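Local coordinates for threonine phosphate decarboxylase-like enzyme (Sulfurospirillum multivorans, PDB 6OUX), which catalyses the PLP-dependent decarboxylation of L-serine O-phosphate to ethanolamine O-phosphate, a precursor in norcobamide biosynthesis, at residues A[65-70]-A[276-281]; A[84-89]-A[282-287]; A[113-118]-A[256-261]. One frame throughout, in Å; residues are numbered along the deposited sequence.

Contact 1. Residues A[65-70]-A[276-281]; sequences RELIQT and NGIGEY
Tyr281 reaches from helix 277-286 to the last turn of helix 53-68, where Leu67 and Glu66 receive it in different ways. Both helices belong to the PLP-dependent aminotransferase fold, and the second subunit lies close by, its Tyr73 packed against Ile68. Leu67 lies on the ring: its CD1 sits 3.9 Å from the centroid of the Tyr281 ring and only 10° off the normal, a CH-pi contact over the middle of one face. Leu67 CD2 rests 3.9 Å from Tyr281 CE1. Leu67 CD1 also meets Ile278 CD1 at 4.0 Å. Tyr281 has its CG anti to the backbone N (chi1 169°), which carries the phenol as far as Glu66. There Tyr281 OH donates a short hydrogen bond of 2.6 Å to Glu66 OE1. The carboxylate is turned 89° against the ring and receives the hydroxyl from above its own plane. A phenylalanine here would probably leave Glu66 OE1 without this donor and the carboxylate freer to turn. Glu66 OE2 is engaged separately, in a salt bridge to Arg288. With one oxygen on the phenol and the other on the guanidinium, the carboxylate is restrained in its rotation, and the nearby positive charge would be expected to favour its ionised form.

Contact 2. Residues A[84-89]-A[282-287]; sequences QRSLQK and CLRLFV
Leu87 and Leu283 form the apolar centre of a helix-helix contact in the fold-type I (aminotransferase) fold of PLP-dependent enzymes, between helices 84-95 and 277-286. Their CA atoms are the nearest pair across the two segments, 8.1 Å apart. The side chains meet at about a right angle, methyl against methyl, with Leu87 CD2 3.8 Å from Leu283 CD2; the same Leu283 methyl also comes to 4.2 Å from Leu87 CB. Leu283 has its CG anti to the backbone N (chi1 -161°), and this carries the branched end toward the neighbouring helix. Both leucines are buried: Ile104 of strand 102-105 packs against Leu87, while Leu242 packs against Leu283.

The other flank is polar, partly exposed and less closely fitted. Arg284 lies there with its chain extended from CG to NE, long enough to bring the guanidinium beside Ser86. Its main partner is on its own helix, where NE makes a salt bridge with Glu280 OE2; NH2 adds a weak hydrogen bond to Ser82 OG. The guanidinium is thus tethered mostly by residues just before the two segments. Toward Ser86 it presents an edge, with Arg284 NH2 3.4 Å from Ser86 OG.

Contact 3. Residues A[113-118]-A[256-261]; sequences QMLLQQ and ALMDSR
Met258 meets Leu115 and Met114 just where strand 254-257 runs out, and the second segment leads up to it from inside the sheet. Ala256 comes first, still in the strand; its methyl points toward helix 108-116. Leu257 follows and faces elsewhere, its side chain on helix 227-232. Met258 then turns back to the helix and carries the contact. A bend at chi3 lays both SD and CE of Met258 against one methyl of the leucine: Met258 SD is 4.0 Å from Leu115 CD2, and Met258 CE 4.1 Å from that same Leu115 CD2. The two methionines meet more loosely, methyl to methyl, with Met114 CE 4.4 Å from Met258 CE. All of this is apolar, and Phe103 adds to it by touching both methionines. Past Met258, Asp259 takes the N-cap position of the next helix. Ser260 and Arg261 begin that helix, whose Lys262 and Leu266 return to pack on Leu115 and Met114. A helix lying against a mixed seven-stranded sheet is typical of the large PLP-binding domain of fold-type I enzymes.

From the N terminus, the chain first supplies helix 53-68 to contact 1, then helix 84-95 to contact 2, then helix 108-116 to contact 3. The return partners come in a different order. Contact 3 closes first, at the end of strand 254-257, and its loop lies wholly within those of the other two. Helix 277-286 then closes contact 1 with its first half and contact 2 with its second; because their segments alternate, these two loops cross. They also touch, through Glu280 CG and Leu87 CD2, 4.3 Å apart. Helix 277-286 therefore ties two early helices together, while contact 3 joins helix 108-116 to the chain leaving strand 254-257 of the seven-stranded sheet.

Contact 1. Residues A[65-70]-A[276-281]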
loop_
_atom_site.group_PDB
_atom_site.type_symbol
_atom_site.label_atom_id
_atom_site.label_comp_id
_atom_site.label_asym_id
_atom_site.label_seq_id
_atom_site.Cartn_x
_atom_site.Cartn_y
_atom_site.Cartn_z
ATOM N N ARG A 65 -10.679 -6.653 -21.111
ATOM C CA ARG A 65 -11.885 -7.385 -21.476
ATOM C C ARG A 65 -12.905 -7.369 -20.351
ATOM O O ARG A 65 -14.095 -7.214 -20.607
ATOM C CB ARG A 65 -11.603 -8.827 -21.966
ATOM C CG ARG A 65 -10.854 -8.934 -23.329
ATOM C CD ARG A 65 -10.046 -10.275 -23.599
ATOM N NE ARG A 65 -10.797 -11.205 -22.860
ATOM C CZ ARG A 65 -10.493 -11.949 -21.827
ATOM N NH1 ARG A 65 -11.526 -12.510 -21.322
ATOM N NH2 ARG A 65 -9.282 -12.266 -21.393
ATOM N N GLU A 66 -12.453 -7.516 -19.130
ATOM C CA GLU A 66 -13.360 -7.690 -17.996
ATOM C C GLU A 66 -13.690 -6.403 -17.211
ATOM O O GLU A 66 -14.715 -6.351 -16.512
ATOM C CB GLU A 66 -12.854 -8.741 -17.005
ATOM C CG GLU A 66 -12.655 -10.130 -17.600
ATOM C CD GLU A 66 -12.310 -11.194 -16.553
ATOM O OE1 GLU A 66 -11.976 -10.841 -15.421
ATOM O OE2 GLU A 66 -12.316 -12.407 -16.876
ATOM N N LEU A 67 -12.827 -5.400 -17.304
ATOM C CA LEU A 67 -13.057 -4.173 -16.519
ATOM C C LEU A 67 -13.306 -2.974 -17.351
ATOM O O LEU A 67 -14.163 -2.159 -17.017
ATOM C CB LEU A 67 -11.862 -3.867 -15.589
ATOM C CG LEU A 67 -11.634 -4.884 -14.470
ATOM C CD1 LEU A 67 -10.516 -4.386 -13.584
ATOM C CD2 LEU A 67 -12.830 -5.199 -13.606
ATOM N N ILE A 68 -12.554 -2.828 -18.426
ATOM C CA ILE A 68 -12.593 -1.607 -19.172
ATOM C C ILE A 68 -13.765 -1.614 -20.113
ATOM O O ILE A 68 -14.588 -0.715 -20.032
ATOM C CB ILE A 68 -11.307 -1.359 -19.934
ATOM C CG1 ILE A 68 -10.110 -1.273 -18.968
ATOM C CG2 ILE A 68 -11.422 -0.118 -20.767
ATOM C CD1 ILE A 68 -10.182 -0.248 -17.871
ATOM N N GLN A 69 -13.848 -2.618 -20.986
ATOM C CA GLN A 69 -14.927 -2.663 -22.003
ATOM C C GLN A 69 -16.310 -2.908 -21.418
ATOM O O GLN A 69 -17.303 -2.604 -22.034
ATOM C CB GLN A 69 -14.650 -3.766 -23.024
ATOM C CG GLN A 69 -13.485 -3.482 -23.889
ATOM C CD GLN A 69 -13.376 -4.470 -25.032
ATOM O OE1 GLN A 69 -13.580 -5.692 -24.830
ATOM N NE2 GLN A 69 -13.042 -3.949 -26.244
ATOM N N THR A 70 -16.391 -3.478 -20.236
ATOM C CA THR A 70 -17.665 -3.681 -19.588
ATOM C C THR A 70 -18.062 -2.533 -18.629
ATOM O O THR A 70 -19.098 -2.601 -18.028
ATOM C CB THR A 70 -17.549 -4.873 -18.690
ATOM O OG1 THR A 70 -16.569 -4.544 -17.662
ATOM C CG2 THR A 70 -17.059 -6.093 -19.478
ATOM N N ASN A 276 -6.022 -2.230 -2.532
ATOM C CA ASN A 276 -6.818 -1.262 -3.288
ATOM C C ASN A 276 -7.715 -2.065 -4.200
ATOM O O ASN A 276 -7.527 -3.279 -4.312
ATOM C CB ASN A 276 -5.955 -0.243 -4.049
ATOM C CG ASN A 276 -4.809 -0.870 -4.852
ATOM O OD1 ASN A 276 -4.817 -2.029 -5.143
ATOM N ND2 ASN A 276 -3.796 -0.056 -5.214
ATOM N N GLY A 277 -8.636 -1.401 -4.891
ATOM C CA GLY A 277 -9.576 -2.101 -5.782
ATOM C C GLY A 277 -8.864 -2.951 -6.819
ATOM O O GLY A 277 -9.221 -4.111 -7.065
ATOM N N ILE A 278 -7.938 -2.343 -7.534
ATOM C CA ILE A 278 -7.308 -3.029 -8.679
ATOM C C ILE A 278 -6.472 -4.186 -8.162
ATOM O O ILE A 278 -6.443 -5.207 -8.803
ATOM C CB ILE A 278 -6.503 -2.077 -9.607
ATOM C CG1 ILE A 278 -5.992 -2.766 -10.886
ATOM C CG2 ILE A 278 -5.313 -1.472 -8.898
ATOM C CD1 ILE A 278 -7.131 -3.358 -11.708
ATOM N N GLY A 279 -5.836 -4.015 -6.995
ATOM C CA GLY A 279 -5.088 -5.052 -6.321
ATOM C C GLY A 279 -5.929 -6.279 -6.042
ATOM O O GLY A 279 -5.496 -7.425 -6.333
ATOM N N GLU A 280 -7.099 -6.041 -5.451
ATOM C CA GLU A 280 -8.053 -7.094 -5.182
ATOM C C GLU A 280 -8.513 -7.830 -6.412
ATOM O O GLU A 280 -8.559 -9.041 -6.366
ATOM C CB GLU A 280 -9.275 -6.574 -4.453
ATOM C CG GLU A 280 -10.240 -7.670 -4.133
ATOM C CD GLU A 280 -11.407 -7.200 -3.281
ATOM O OE1 GLU A 280 -11.461 -6.019 -2.850
ATOM O OE2 GLU A 280 -12.292 -8.034 -3.084
ATOM N N TYR A 281 -8.900 -7.107 -7.473
ATOM C CA TYR A 281 -9.277 -7.708 -8.740
ATOM C C TYR A 281 -8.153 -8.689 -9.161
ATOM O O TYR A 281 -8.405 -9.831 -9.543
ATOM C CB TYR A 281 -9.443 -6.653 -9.843
ATOM C CG TYR A 281 -9.568 -7.289 -11.200
ATOM C CD1 TYR A 281 -10.803 -7.827 -11.625
ATOM C CD2 TYR A 281 -8.465 -7.471 -12.024
ATOM C CE1 TYR A 281 -10.936 -8.474 -12.862
ATOM C CE2 TYR A 281 -8.597 -8.156 -13.251
ATOM C CZ TYR A 281 -9.823 -8.655 -13.657
ATOM O OH TYR A 281 -9.969 -9.309 -14.875
#

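Contact 2. Residues A[84-89]-A[282-287]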
loop_
_atom_site.group_PDB
_atom_site.type_symbol
_atom_site.label_atom_id
_atom_site.label_comp_id
_atom_site.label_asym_id
_atom_site.label_seq_id
_atom_site.Cartn_x
_atom_site.Cartn_y
_atom_site.Cartn_z
ATOM N N GLN A 84 -8.690 -8.087 5.032
ATOM C CA GLN A 84 -7.665 -9.129 5.109
ATOM C C GLN A 84 -8.218 -10.558 5.175
ATOM O O GLN A 84 -7.845 -11.420 4.344
ATOM C CB GLN A 84 -6.688 -8.826 6.253
ATOM C CG GLN A 84 -5.566 -9.829 6.424
ATOM C CD GLN A 84 -4.329 -9.586 5.564
ATOM O OE1 GLN A 84 -4.056 -8.459 5.042
ATOM N NE2 GLN A 84 -3.537 -10.631 5.442
ATOM N N ARG A 85 -9.139 -10.821 6.112
ATOM C CA ARG A 85 -9.729 -12.183 6.243
ATOM C C ARG A 85 -10.381 -12.722 4.963
ATOM O O ARG A 85 -10.366 -13.964 4.675
ATOM C CB ARG A 85 -10.747 -12.249 7.417
ATOM C CG ARG A 85 -10.185 -11.986 8.818
ATOM C CD ARG A 85 -9.148 -13.037 9.224
ATOM N NE ARG A 85 -8.508 -12.814 10.528
ATOM C CZ ARG A 85 -7.437 -13.484 10.972
ATOM N NH1 ARG A 85 -6.856 -14.399 10.213
ATOM N NH2 ARG A 85 -6.895 -13.192 12.157
ATOM N N SER A 86 -10.989 -11.829 4.175
ATOM C CA SER A 86 -11.632 -12.288 2.988
ATOM C C SER A 86 -10.554 -12.616 1.938
ATOM O O SER A 86 -10.718 -13.572 1.183
ATOM C CB SER A 86 -12.747 -11.319 2.520
ATOM O OG SER A 86 -12.816 -11.227 1.122
ATOM N N LEU A 87 -9.450 -11.863 1.932
ATOM C CA LEU A 87 -8.317 -12.062 1.009
ATOM C C LEU A 87 -7.536 -13.353 1.325
ATOM O O LEU A 87 -7.197 -14.131 0.428
ATOM C CB LEU A 87 -7.362 -10.871 1.092
ATOM C CG LEU A 87 -7.966 -9.525 0.686
ATOM C CD1 LEU A 87 -7.009 -8.397 0.985
ATOM C CD2 LEU A 87 -8.399 -9.585 -0.763
ATOM N N GLN A 88 -7.374 -13.623 2.610
ATOM C CA GLN A 88 -6.859 -14.903 3.079
ATOM C C GLN A 88 -7.601 -16.087 2.481
ATOM O O GLN A 88 -6.997 -17.088 1.953
ATOM C CB GLN A 88 -6.928 -14.928 4.609
ATOM C CG GLN A 88 -5.885 -14.100 5.305
ATOM C CD GLN A 88 -5.936 -14.352 6.788
ATOM O OE1 GLN A 88 -6.966 -14.737 7.286
ATOM N NE2 GLN A 88 -4.851 -14.156 7.485
ATOM N N LYS A 89 -8.930 -15.985 2.522
ATOM C CA LYS A 89 -9.760 -17.024 1.979
ATOM C C LYS A 89 -9.620 -17.181 0.477
ATOM O O LYS A 89 -9.624 -18.288 -0.013
ATOM C CB LYS A 89 -11.211 -16.872 2.447
ATOM C CG LYS A 89 -11.342 -17.333 3.899
ATOM C CD LYS A 89 -12.480 -16.667 4.661
ATOM C CE LYS A 89 -12.421 -17.038 6.136
ATOM N NZ LYS A 89 -12.562 -15.829 6.983
ATOM N N CYS A 282 -6.924 -8.223 -9.088
ATOM C CA CYS A 282 -5.794 -9.016 -9.589
ATOM C C CYS A 282 -5.573 -10.234 -8.723
ATOM O O CYS A 282 -5.314 -11.325 -9.219
ATOM C CB CYS A 282 -4.516 -8.178 -9.620
ATOM S SG CYS A 282 -4.425 -7.007 -10.991
ATOM N N LEU A 283 -5.715 -10.042 -7.432
ATOM C CA LEU A 283 -5.552 -11.143 -6.502
ATOM C C LEU A 283 -6.556 -12.275 -6.787
ATOM O O LEU A 283 -6.174 -13.489 -6.800
ATOM C CB LEU A 283 -5.712 -10.681 -5.063
ATOM C CG LEU A 283 -5.115 -11.673 -4.091
ATOM C CD1 LEU A 283 -3.637 -11.339 -3.972
ATOM C CD2 LEU A 283 -5.796 -11.626 -2.725
ATOM N N ARG A 284 -7.810 -11.875 -7.018
ATOM C CA ARG A 284 -8.875 -12.839 -7.290
ATOM C C ARG A 284 -8.734 -13.449 -8.673
ATOM O O ARG A 284 -9.100 -14.611 -8.875
ATOM C CB ARG A 284 -10.228 -12.217 -7.171
ATOM C CG ARG A 284 -10.596 -11.785 -5.768
ATOM C CD ARG A 284 -11.990 -11.135 -5.776
ATOM N NE ARG A 284 -12.318 -10.729 -4.432
ATOM C CZ ARG A 284 -12.829 -11.526 -3.497
ATOM N NH1 ARG A 284 -13.182 -12.789 -3.763
ATOM N NH2 ARG A 284 -13.023 -11.030 -2.289
ATOM N N LEU A 285 -8.180 -12.701 -9.604
ATOM C CA LEU A 285 -7.839 -13.251 -10.883
ATOM C C LEU A 285 -6.806 -14.361 -10.753
ATOM O O LEU A 285 -6.979 -15.469 -11.260
ATOM C CB LEU A 285 -7.318 -12.125 -11.780
ATOM C CG LEU A 285 -7.039 -12.537 -13.211
ATOM C CD1 LEU A 285 -8.348 -12.855 -13.948
ATOM C CD2 LEU A 285 -6.290 -11.391 -13.828
ATOM N N PHE A 286 -5.737 -14.057 -10.028
ATOM C CA PHE A 286 -4.523 -14.888 -9.965
ATOM C C PHE A 286 -4.774 -16.261 -9.411
ATOM O O PHE A 286 -3.950 -17.140 -9.632
ATOM C CB PHE A 286 -3.438 -14.213 -9.111
ATOM C CG PHE A 286 -2.876 -12.952 -9.688
ATOM C CD1 PHE A 286 -3.092 -12.565 -11.007
ATOM C CD2 PHE A 286 -2.117 -12.103 -8.868
ATOM C CE1 PHE A 286 -2.556 -11.365 -11.484
ATOM C CE2 PHE A 286 -1.597 -10.915 -9.336
ATOM C CZ PHE A 286 -1.788 -10.562 -10.646
ATOM N N VAL A 287 -5.928 -16.474 -8.774
ATOM C CA VAL A 287 -6.292 -17.813 -8.264
ATOM C C VAL A 287 -7.426 -18.516 -8.992
ATOM O O VAL A 287 -7.789 -19.664 -8.663
ATOM C CB VAL A 287 -6.463 -17.771 -6.714
ATOM C CG1 VAL A 287 -5.213 -17.159 -6.080
ATOM C CG2 VAL A 287 -7.692 -16.993 -6.274
#

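Contact 3. Residues A[113-118]-A[256-261]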
loop_
_atom_site.group_PDB
_atom_site.type_symbol
_atom_site.label_atom_id
_atom_site.label_comp_id
_atom_site.label_asym_id
_atom_site.label_seq_id
_atom_site.Cartn_x
_atom_site.Cartn_y
_atom_site.Cartn_z
ATOM N N GLN A 113 10.709 -6.631 5.802
ATOM C CA GLN A 113 11.013 -5.502 6.647
ATOM C C GLN A 113 10.136 -5.453 7.876
ATOM O O GLN A 113 10.688 -5.175 8.959
ATOM C CB GLN A 113 10.998 -4.197 5.818
ATOM C CG GLN A 113 12.167 -4.244 4.819
ATOM C CD GLN A 113 12.185 -3.202 3.692
ATOM O OE1 GLN A 113 13.229 -3.029 3.014
ATOM N NE2 GLN A 113 11.065 -2.521 3.472
ATOM N N MET A 114 8.832 -5.704 7.743
ATOM C CA MET A 114 7.899 -5.886 8.911
ATOM C C MET A 114 8.339 -7.019 9.835
ATOM O O MET A 114 8.436 -6.825 11.038
ATOM C CB MET A 114 6.456 -6.052 8.446
ATOM C CG MET A 114 5.397 -6.488 9.492
ATOM S SD MET A 114 3.806 -7.056 8.800
ATOM C CE MET A 114 4.270 -8.760 8.477
ATOM N N LEU A 115 8.713 -8.177 9.269
ATOM C CA LEU A 115 9.247 -9.266 10.058
ATOM C C LEU A 115 10.510 -8.916 10.854
ATOM O O LEU A 115 10.633 -9.255 12.032
ATOM C CB LEU A 115 9.514 -10.491 9.156
ATOM C CG LEU A 115 8.263 -11.145 8.549
ATOM C CD1 LEU A 115 8.665 -12.227 7.559
ATOM C CD2 LEU A 115 7.386 -11.715 9.651
ATOM N N LEU A 116 11.446 -8.245 10.210
ATOM C CA LEU A 116 12.729 -7.995 10.833
ATOM C C LEU A 116 12.658 -6.874 11.875
ATOM O O LEU A 116 13.544 -6.791 12.743
ATOM C CB LEU A 116 13.775 -7.689 9.769
ATOM C CG LEU A 116 14.185 -8.820 8.823
ATOM C CD1 LEU A 116 15.298 -8.323 7.907
ATOM C CD2 LEU A 116 14.672 -10.090 9.470
ATOM N N GLN A 117 11.631 -6.036 11.818
ATOM C CA GLN A 117 11.447 -4.980 12.808
ATOM C C GLN A 117 10.860 -5.476 14.155
ATOM O O GLN A 117 10.674 -4.712 15.092
ATOM C CB GLN A 117 10.467 -3.924 12.275
ATOM C CG GLN A 117 11.020 -2.945 11.275
ATOM C CD GLN A 117 9.898 -2.071 10.667
ATOM O OE1 GLN A 117 8.769 -2.528 10.458
ATOM N NE2 GLN A 117 10.209 -0.811 10.404
ATOM N N GLN A 118 10.479 -6.721 14.240
ATOM C CA GLN A 118 9.789 -7.168 15.440
ATOM C C GLN A 118 10.849 -7.272 16.536
ATOM O O GLN A 118 12.049 -7.489 16.249
ATOM C CB GLN A 118 9.067 -8.505 15.198
ATOM C CG GLN A 118 8.124 -8.516 13.987
ATOM C CD GLN A 118 6.942 -7.540 14.103
ATOM O OE1 GLN A 118 6.897 -6.430 13.480
ATOM N NE2 GLN A 118 5.969 -7.953 14.880
ATOM N N ALA A 256 2.862 -13.802 2.483
ATOM C CA ALA A 256 3.696 -14.662 3.318
ATOM C C ALA A 256 2.868 -15.775 3.912
ATOM O O ALA A 256 1.665 -15.585 4.192
ATOM C CB ALA A 256 4.335 -13.882 4.436
ATOM N N LEU A 257 3.515 -16.916 4.131
ATOM C CA LEU A 257 2.965 -18.062 4.904
ATOM C C LEU A 257 3.757 -18.103 6.221
ATOM O O LEU A 257 4.993 -18.144 6.220
ATOM C CB LEU A 257 3.168 -19.368 4.153
ATOM C CG LEU A 257 2.651 -19.415 2.703
ATOM C CD1 LEU A 257 2.877 -20.776 2.065
ATOM C CD2 LEU A 257 1.192 -19.050 2.566
ATOM N N MET A 258 3.042 -18.032 7.324
ATOM C CA MET A 258 3.663 -17.971 8.619
ATOM C C MET A 258 2.707 -18.447 9.700
ATOM O O MET A 258 1.553 -18.777 9.447
ATOM C CB MET A 258 4.217 -16.560 8.908
ATOM C CG MET A 258 3.220 -15.419 8.970
ATOM S SD MET A 258 3.961 -13.744 9.293
ATOM C CE MET A 258 3.925 -13.077 7.836
ATOM N N ASP A 259 3.225 -18.492 10.908
ATOM C CA ASP A 259 2.464 -18.948 12.079
ATOM C C ASP A 259 1.150 -18.159 12.197
ATOM O O ASP A 259 1.173 -16.948 12.136
ATOM C CB ASP A 259 3.346 -18.737 13.332
ATOM C CG ASP A 259 2.639 -19.133 14.582
ATOM O OD1 ASP A 259 2.525 -20.373 14.852
ATOM O OD2 ASP A 259 2.110 -18.228 15.245
ATOM N N SER A 260 0.014 -18.838 12.320
ATOM C CA SER A 260 -1.273 -18.150 12.336
ATOM C C SER A 260 -1.488 -17.299 13.574
ATOM O O SER A 260 -2.146 -16.227 13.494
ATOM C CB SER A 260 -2.448 -19.119 12.124
ATOM O OG SER A 260 -2.449 -20.069 13.140
ATOM N N ARG A 261 -0.920 -17.733 14.700
ATOM C CA ARG A 261 -0.954 -16.940 15.940
ATOM C C ARG A 261 -0.298 -15.557 15.735
ATOM O O ARG A 261 -0.848 -14.511 16.114
ATOM C CB ARG A 261 -0.147 -17.679 17.036
ATOM C CG ARG A 261 -0.861 -17.945 18.339
ATOM C CD ARG A 261 -2.155 -18.738 18.171
ATOM N NE ARG A 261 -2.069 -19.975 17.374
ATOM C CZ ARG A 261 -2.011 -21.231 17.849
ATOM N NH1 ARG A 261 -1.944 -21.472 19.141
ATOM N NH2 ARG A 261 -1.972 -22.253 17.003
#